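Local coordinates for sensor protein (Geobacter sulfurreducens PCA, PDB 2R78), which probably serves as the PAS sensory domain of a hybrid histidine kinase/response regulator, which passes phosphate from ATP to a protein histidine, at residues S42-T47 and G57-G62; E84-V87 and D93-T96; A101-L104 and K108-G111. One frame throughout, in Å; residues are numbered along the deposited sequence.

Contact 1: residues S42-T47 and G57-G62; sequences SAIGYT and GVLSRG. With ACT (acetate ion), chain G.
Leu-59 reaches across from the 57-62 loop to meet Ile-44 and Tyr-46, and its side chain can be followed atom by atom. CB sits at the edge of the acetate site, 4.1 Å from OXT of the ion. With CG anti to the carbonyl carbon (chi1 -77°), the chain then leaves the loop and heads for the 42-47 segment. There it forks: Leu-59 CD1 comes to 4.3 Å from Ile-44 CD1, and Leu-59 CD2 lies 3.9 Å from Tyr-46 OH, approaching the phenol end obliquely as the two side chains slide past each other in opposite directions. Ile-44 CD1 also covers one face of the Tyr-46 ring, off-centre toward the rim, so the three side chains form a small apolar cluster. Phe-51 and Leu-54 add to it, while the Tyr-46 hydroxyl is hydrogen-bonded to the backbone N of Arg-90.

Behind Leu-59 the loop curls around the acetate, probably taken from the crystallisation liquor. The N-H of Gly-57 points almost straight at acetate O (N to O 3.0 Å, 176°). OXT is gripped by Ser-60 twice, from the backbone N at 3.0 Å and from OG at 2.6 Å; Tyr-33 OH binds the ion as well. The type I turn from Val-58 to Arg-61, which holds Ser-60, follows directly on Gly-57. On the other segment Gly-45, with positive phi, takes the chain out of helix 38-44 in a Schellman motif, just before Tyr-46. Short helices and loops packed beside an antiparallel sheet are characteristic of the PAS fold.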
loop_
_atom_site.group_PDB
_atom_site.type_symbol
_atom_site.label_atom_id
_atom_site.label_comp_id
_atom_site.label_asym_id
_atom_site.label_seq_id
_atom_site.Cartn_x
_atom_site.Cartn_y
_atom_site.Cartn_z
ATOM N N SER B 42 1.636 12.429 -8.308
ATOM C CA SER B 42 2.814 12.413 -9.187
ATOM C C SER B 42 2.528 11.697 -10.509
ATOM O O SER B 42 2.829 12.231 -11.581
ATOM C CB SER B 42 4.009 11.761 -8.481
ATOM O OG SER B 42 4.367 12.476 -7.311
ATOM N N ALA B 43 1.932 10.508 -10.444
ATOM C CA ALA B 43 1.611 9.719 -11.639
ATOM C C ALA B 43 0.921 10.558 -12.725
ATOM O O ALA B 43 1.337 10.535 -13.892
ATOM C CB ALA B 43 0.748 8.500 -11.266
ATOM N N ILE B 44 -0.114 11.305 -12.342
ATOM C CA ILE B 44 -0.855 12.144 -13.296
ATOM C C ILE B 44 -0.473 13.652 -13.233
ATOM O O ILE B 44 -1.053 14.484 -13.935
ATOM C CB ILE B 44 -2.378 11.932 -13.126
ATOM C CG1 ILE B 44 -2.913 12.560 -11.844
ATOM C CG2 ILE B 44 -2.722 10.437 -13.109
ATOM C CD1 ILE B 44 -4.381 12.331 -11.667
ATOM N N GLY B 45 0.514 14.007 -12.421
ATOM C CA GLY B 45 0.934 15.408 -12.268
ATOM C C GLY B 45 -0.160 16.371 -11.806
ATOM O O GLY B 45 -0.193 17.536 -12.229
ATOM N N TYR B 46 -1.068 15.887 -10.953
ATOM C CA TYR B 46 -2.093 16.729 -10.324
ATOM C C TYR B 46 -1.647 17.044 -8.916
ATOM O O TYR B 46 -0.915 16.259 -8.305
ATOM C CB TYR B 46 -3.431 15.996 -10.203
ATOM C CG TYR B 46 -4.287 15.933 -11.446
ATOM C CD1 TYR B 46 -3.720 15.976 -12.717
ATOM C CD2 TYR B 46 -5.667 15.792 -11.347
ATOM C CE1 TYR B 46 -4.502 15.899 -13.850
ATOM C CE2 TYR B 46 -6.457 15.713 -12.480
ATOM C CZ TYR B 46 -5.856 15.753 -13.734
ATOM O OH TYR B 46 -6.608 15.686 -14.883
ATOM N N THR B 47 -2.113 18.170 -8.385
ATOM C CA THR B 47 -1.958 18.435 -6.963
ATOM C C THR B 47 -3.105 17.739 -6.244
ATOM O O THR B 47 -4.133 17.431 -6.850
ATOM C CB THR B 47 -2.000 19.944 -6.603
ATOM O OG1 THR B 47 -3.340 20.440 -6.729
ATOM C CG2 THR B 47 -1.028 20.747 -7.471
ATOM N N GLY B 57 -15.112 8.574 -11.958
ATOM C CA GLY B 57 -15.538 8.380 -13.338
ATOM C C GLY B 57 -15.053 9.427 -14.361
ATOM O O GLY B 57 -14.928 9.165 -15.533
ATOM N N VAL B 58 -14.731 10.606 -13.879
ATOM C CA VAL B 58 -14.310 11.686 -14.759
ATOM C C VAL B 58 -12.968 11.351 -15.431
ATOM O O VAL B 58 -12.840 11.422 -16.645
ATOM C CB VAL B 58 -14.196 12.979 -13.936
ATOM C CG1 VAL B 58 -13.543 14.096 -14.769
ATOM C CG2 VAL B 58 -15.598 13.393 -13.409
ATOM N N LEU B 59 -11.986 10.901 -14.643
ATOM C CA LEU B 59 -10.665 10.621 -15.207
ATOM C C LEU B 59 -10.739 9.495 -16.215
ATOM O O LEU B 59 -10.021 9.523 -17.193
ATOM C CB LEU B 59 -9.635 10.217 -14.148
ATOM C CG LEU B 59 -9.088 11.399 -13.347
ATOM C CD1 LEU B 59 -8.396 10.893 -12.098
ATOM C CD2 LEU B 59 -8.116 12.196 -14.183
ATOM N N SER B 60 -11.542 8.465 -15.935
ATOM C CA SER B 60 -11.604 7.292 -16.835
ATOM C C SER B 60 -12.756 7.350 -17.865
ATOM O O SER B 60 -13.085 6.346 -18.538
ATOM C CB SER B 60 -11.670 5.996 -16.017
ATOM O OG SER B 60 -12.911 5.800 -15.374
ATOM N N ARG B 61 -13.350 8.537 -18.008
ATOM C CA ARG B 61 -14.443 8.725 -18.982
ATOM C C ARG B 61 -15.568 7.678 -18.795
ATOM O O ARG B 61 -15.965 6.993 -19.747
ATOM C CB ARG B 61 -13.899 8.741 -20.383
ATOM C CG ARG B 61 -13.010 9.923 -20.635
ATOM C CD ARG B 61 -12.563 10.021 -22.096
ATOM N NE ARG B 61 -11.744 11.223 -22.235
ATOM C CZ ARG B 61 -10.882 11.456 -23.230
ATOM N NH1 ARG B 61 -10.739 10.611 -24.244
ATOM N NH2 ARG B 61 -10.167 12.573 -23.207
ATOM N N GLY B 62 -16.036 7.564 -17.557
ATOM C CA GLY B 62 -17.109 6.622 -17.189
ATOM C C GLY B 62 -18.404 7.271 -16.809
ATOM O O GLY B 62 -19.287 6.590 -16.296
HETATM C C ACT G . -12.048 7.244 -12.225
HETATM O O ACT G . -12.215 8.115 -11.332
HETATM O OXT ACT G . -12.620 7.467 -13.335
HETATM C CH3 ACT G . -11.215 5.998 -11.965
#

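Contact 2: residues E84-V87 and D93-T96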
loop_
_atom_site.group_PDB
_atom_site.type_symbol
_atom_site.label_atom_id
_atom_site.label_comp_id
_atom_site.label_asym_id
_atom_site.label_seq_id
_atom_site.Cartn_x
_atom_site.Cartn_y
_atom_site.Cartn_z
ATOM N N GLU B 84 -9.330 -2.934 -14.748
ATOM C CA GLU B 84 -8.453 -1.964 -15.343
ATOM C C GLU B 84 -9.262 -0.809 -15.900
ATOM O O GLU B 84 -10.369 -0.994 -16.430
ATOM C CB GLU B 84 -7.648 -2.618 -16.450
ATOM C CG GLU B 84 -6.717 -3.719 -15.950
ATOM C CD GLU B 84 -5.837 -4.291 -17.024
ATOM O OE1 GLU B 84 -5.994 -3.856 -18.194
ATOM O OE2 GLU B 84 -5.046 -5.219 -16.694
ATOM N N ARG B 85 -8.684 0.384 -15.805
ATOM C CA ARG B 85 -9.265 1.561 -16.400
ATOM C C ARG B 85 -8.190 2.415 -17.061
ATOM O O ARG B 85 -7.110 2.565 -16.519
ATOM C CB ARG B 85 -9.977 2.399 -15.340
ATOM C CG ARG B 85 -11.171 1.714 -14.786
ATOM C CD ARG B 85 -12.267 1.589 -15.786
ATOM N NE ARG B 85 -12.977 2.838 -16.110
ATOM C CZ ARG B 85 -13.950 2.913 -17.010
ATOM N NH1 ARG B 85 -14.336 1.810 -17.687
ATOM N NH2 ARG B 85 -14.565 4.050 -17.242
ATOM N N THR B 86 -8.498 2.937 -18.238
ATOM C CA THR B 86 -7.678 3.976 -18.872
ATOM C C THR B 86 -8.069 5.342 -18.293
ATOM O O THR B 86 -9.266 5.599 -18.066
ATOM C CB THR B 86 -7.857 3.978 -20.393
ATOM O OG1 THR B 86 -7.464 2.700 -20.935
ATOM C CG2 THR B 86 -7.037 5.098 -21.020
ATOM N N VAL B 87 -7.049 6.142 -17.977
ATOM C CA VAL B 87 -7.232 7.489 -17.419
ATOM C C VAL B 87 -6.710 8.487 -18.447
ATOM O O VAL B 87 -5.662 8.254 -19.051
ATOM C CB VAL B 87 -6.490 7.599 -16.050
ATOM C CG1 VAL B 87 -6.253 9.038 -15.608
ATOM C CG2 VAL B 87 -7.279 6.815 -14.994
ATOM N N ASP B 93 -2.513 13.550 -21.126
ATOM C CA ASP B 93 -1.854 12.264 -20.919
ATOM C C ASP B 93 -2.878 11.118 -20.826
ATOM O O ASP B 93 -4.048 11.344 -20.529
ATOM C CB ASP B 93 -0.945 12.344 -19.682
ATOM C CG ASP B 93 0.209 13.344 -19.880
ATOM O OD1 ASP B 93 0.690 13.447 -21.029
ATOM O OD2 ASP B 93 0.619 14.015 -18.902
ATOM N N GLN B 94 -2.417 9.905 -21.116
ATOM C CA GLN B 94 -3.241 8.697 -21.047
ATOM C C GLN B 94 -2.424 7.605 -20.355
ATOM O O GLN B 94 -1.263 7.400 -20.685
ATOM C CB GLN B 94 -3.614 8.269 -22.460
ATOM C CG GLN B 94 -4.633 7.165 -22.578
ATOM C CD GLN B 94 -5.005 6.846 -24.043
ATOM O OE1 GLN B 94 -5.021 7.729 -24.916
ATOM N NE2 GLN B 94 -5.319 5.595 -24.307
ATOM N N LEU B 95 -3.005 6.938 -19.368
ATOM C CA LEU B 95 -2.358 5.787 -18.769
ATOM C C LEU B 95 -3.396 4.756 -18.426
ATOM O O LEU B 95 -4.550 5.095 -18.193
ATOM C CB LEU B 95 -1.570 6.138 -17.523
ATOM C CG LEU B 95 -2.218 6.890 -16.370
ATOM C CD1 LEU B 95 -1.310 6.848 -15.119
ATOM C CD2 LEU B 95 -2.492 8.327 -16.774
ATOM N N THR B 96 -2.958 3.509 -18.343
ATOM C CA THR B 96 -3.846 2.401 -17.972
ATOM C C THR B 96 -3.392 1.874 -16.625
ATOM O O THR B 96 -2.204 1.627 -16.392
ATOM C CB THR B 96 -3.895 1.296 -19.025
ATOM O OG1 THR B 96 -4.400 1.875 -20.236
ATOM C CG2 THR B 96 -4.817 0.190 -18.605
#
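Val-87 and Leu-95 face each other as an antiparallel hydrogen-bonded pair, and their two backbone bonds hold this piece of hairpin together. Val-87 N gives a nearly straight bond to Leu-95 O (2.7 Å, 172°), and Leu-95 N returns one to Val-87 O at 3.0 Å. Val-87 O has a further neighbour in Gln-94 CA, whose C-H points at it from 3.2 Å.

On the face carrying Val-87 and Leu-95, the two side chains lie side by side and point the same way. Val-87 CG1 meets Leu-95 CD2 at 4.0 Å. The leucine gets there by an unusual first torsion (chi1 53°), which sets CG between its own backbone N and carbonyl carbon and brings the branch back toward the valine.

The other face belongs to Thr-86 and Thr-96, the neighbouring non-hydrogen-bonded pair, whose CA atoms are 4.2 Å apart. Their hydroxyls approach to 3.2 Å between Thr-86 OG1 and Thr-96 OG1. In both threonines the methyl is turned anti to the backbone N. That of Thr-86 comes against the extended chain of Gln-94, with Thr-86 CG2 3.5 Å from Gln-94 CG and the amide nitrogen only slightly farther on. Thr-96 CG2 lies beside the carbonyl oxygen of Arg-85 instead.

Further out, Arg-85 turns away from the partner strand: its NH2 is hydrogen-bonded to Ser-60 OG and its guanidinium makes a cation-pi contact with Trp-67. Strand 81-88 is the outermost strand on this side of the sheet within the chain; strand 94-103 separates it from strand 109-115, the loop after helix 48-51 reaches Val-87 through Leu-59, and Val-116 touches Glu-84 and Thr-96.

Contact 3: residues A101-L104 and K108-G111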
loop_
_atom_site.group_PDB
_atom_site.type_symbol
_atom_site.label_atom_id
_atom_site.label_comp_id
_atom_site.label_asym_id
_atom_site.label_seq_id
_atom_site.Cartn_x
_atom_site.Cartn_y
_atom_site.Cartn_z
ATOM N N ALA B 101 -10.934 -1.520 -5.399
ATOM C CA ALA B 101 -11.661 -0.640 -4.497
ATOM C C ALA B 101 -12.432 -1.482 -3.518
ATOM O O ALA B 101 -13.050 -2.470 -3.905
ATOM C CB ALA B 101 -12.570 0.317 -5.263
ATOM N N HIS B 102 -12.352 -1.101 -2.244
ATOM C CA HIS B 102 -12.923 -1.857 -1.150
ATOM C C HIS B 102 -13.718 -0.939 -0.225
ATOM O O HIS B 102 -13.245 0.122 0.161
ATOM C CB HIS B 102 -11.797 -2.551 -0.368
ATOM C CG HIS B 102 -11.159 -3.690 -1.115
ATOM N ND1 HIS B 102 -10.066 -3.527 -1.929
ATOM C CD2 HIS B 102 -11.477 -5.004 -1.177
ATOM C CE1 HIS B 102 -9.737 -4.689 -2.464
ATOM N NE2 HIS B 102 -10.571 -5.607 -2.010
ATOM N N LEU B 103 -14.940 -1.343 0.099
ATOM C CA LEU B 103 -15.754 -0.619 1.063
ATOM C C LEU B 103 -15.140 -0.758 2.435
ATOM O O LEU B 103 -14.803 -1.872 2.844
ATOM C CB LEU B 103 -17.165 -1.199 1.089
ATOM C CG LEU B 103 -18.187 -0.540 1.984
ATOM C CD1 LEU B 103 -18.472 0.906 1.547
ATOM C CD2 LEU B 103 -19.423 -1.414 1.935
ATOM N N LEU B 104 -14.967 0.385 3.109
ATOM C CA LEU B 104 -14.476 0.431 4.498
ATOM C C LEU B 104 -15.640 0.475 5.494
ATOM O O LEU B 104 -16.769 0.826 5.122
ATOM C CB LEU B 104 -13.583 1.655 4.727
ATOM C CG LEU B 104 -12.308 1.751 3.880
ATOM C CD1 LEU B 104 -11.645 3.146 4.048
ATOM C CD2 LEU B 104 -11.350 0.646 4.198
ATOM N N LYS B 108 -16.919 4.791 3.718
ATOM C CA LYS B 108 -15.990 5.256 2.709
ATOM C C LYS B 108 -15.379 4.084 1.941
ATOM O O LYS B 108 -15.545 2.907 2.300
ATOM C CB LYS B 108 -14.928 6.145 3.335
ATOM C CG LYS B 108 -15.541 7.421 3.943
ATOM C CD LYS B 108 -14.586 8.190 4.806
ATOM C CE LYS B 108 -15.297 9.112 5.783
ATOM N NZ LYS B 108 -16.470 8.495 6.499
ATOM N N ILE B 109 -14.697 4.436 0.856
ATOM C CA ILE B 109 -14.119 3.474 -0.060
ATOM C C ILE B 109 -12.615 3.734 -0.214
ATOM O O ILE B 109 -12.211 4.854 -0.454
ATOM C CB ILE B 109 -14.819 3.531 -1.437
ATOM C CG1 ILE B 109 -16.284 3.105 -1.326
ATOM C CG2 ILE B 109 -14.100 2.616 -2.423
ATOM C CD1 ILE B 109 -17.143 3.613 -2.524
ATOM N N LEU B 110 -11.825 2.665 -0.031
ATOM C CA LEU B 110 -10.376 2.672 -0.257
ATOM C C LEU B 110 -10.109 2.181 -1.670
ATOM O O LEU B 110 -10.475 1.071 -2.016
ATOM C CB LEU B 110 -9.693 1.674 0.695
ATOM C CG LEU B 110 -8.183 1.396 0.528
ATOM C CD1 LEU B 110 -7.435 2.584 1.034
ATOM C CD2 LEU B 110 -7.725 0.148 1.302
ATOM N N GLY B 111 -9.401 2.971 -2.457
ATOM C CA GLY B 111 -8.967 2.517 -3.762
ATOM C C GLY B 111 -7.457 2.415 -3.857
ATOM O O GLY B 111 -6.722 3.204 -3.245
HETATM O O HOH W 1 -8.807 -1.434 -2.502
#
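His-102 and Leu-110 exchange two backbone hydrogen bonds, His-102 N to Leu-110 O and Leu-110 N to His-102 O, each 2.9 Å. A third bond joins segments 101-104 and 108-111 nearer the turn, where Leu-104 N binds Lys-108 O at 2.7 Å. A water adds a side-chain link: it lies in the plane of the imidazole at the ring edge, an unusually short 2.5 Å from His-102 ND1, and donates to Leu-110 O at 3.0 Å. Leu-110 O thus accepts from His-102 N and from the water, which bridges it to the imidazole.

Packing differs between the two faces. Beside Leu-110, Leu-104 lies across the beta carbon of its neighbour, CD2 to Leu-110 CB 4.0 Å, while Leu-104 CB rests 3.4 Å from Lys-108 O. On the face of Ala-101 and Ile-109, the methyl CG2 of Ile-109, anti to the backbone N, reaches diagonally to Ala-101 CB at 4.0 Å. Its other branch, CG1, is met by Leu-103 CD1. Helix 67-76 covers this face, with Leu-72 and Ile-75 against Ile-109.

On the side of His-102 and Leu-110 the second subunit packs: its Phe-8 meets Leu-104, its Ala-15 Leu-110, and the ring of its His-19 stacks on His-102. Ile-24 and Ile-26 of the chain's own strand 23-27 also touch Leu-110. Lys-108 leads away to a salt bridge with Asp-106 in the turn. The chemistry is that of a largely buried hairpin, its backbone paired within the sheet and most of its apolar side chains packed on helix 67-76, strand 23-27 or the second subunit, with Leu-103 left exposed.

In the fold
Contacts 2 and 3 are successive hairpins of one antiparallel sheet and share strand 94-103, yet they lie on opposite sides of the chain's centre, about 20 Å apart between centres. Contact 3 is buried, with a helix and a second subunit packed against it; contact 2 is a surface pairing at an outermost strand, with threonines and a glutamine on one side. Contact 1, partly buried, has no hydrogen bond between its segments and rests on van der Waals packing of Ile-44, Tyr-46 and Leu-59. It adjoins contact 2, where Leu-59 CB packs on Val-87 CG1 at 3.9 Å, whereas the nearest atoms of contacts 1 and 3 are about 11 Å apart.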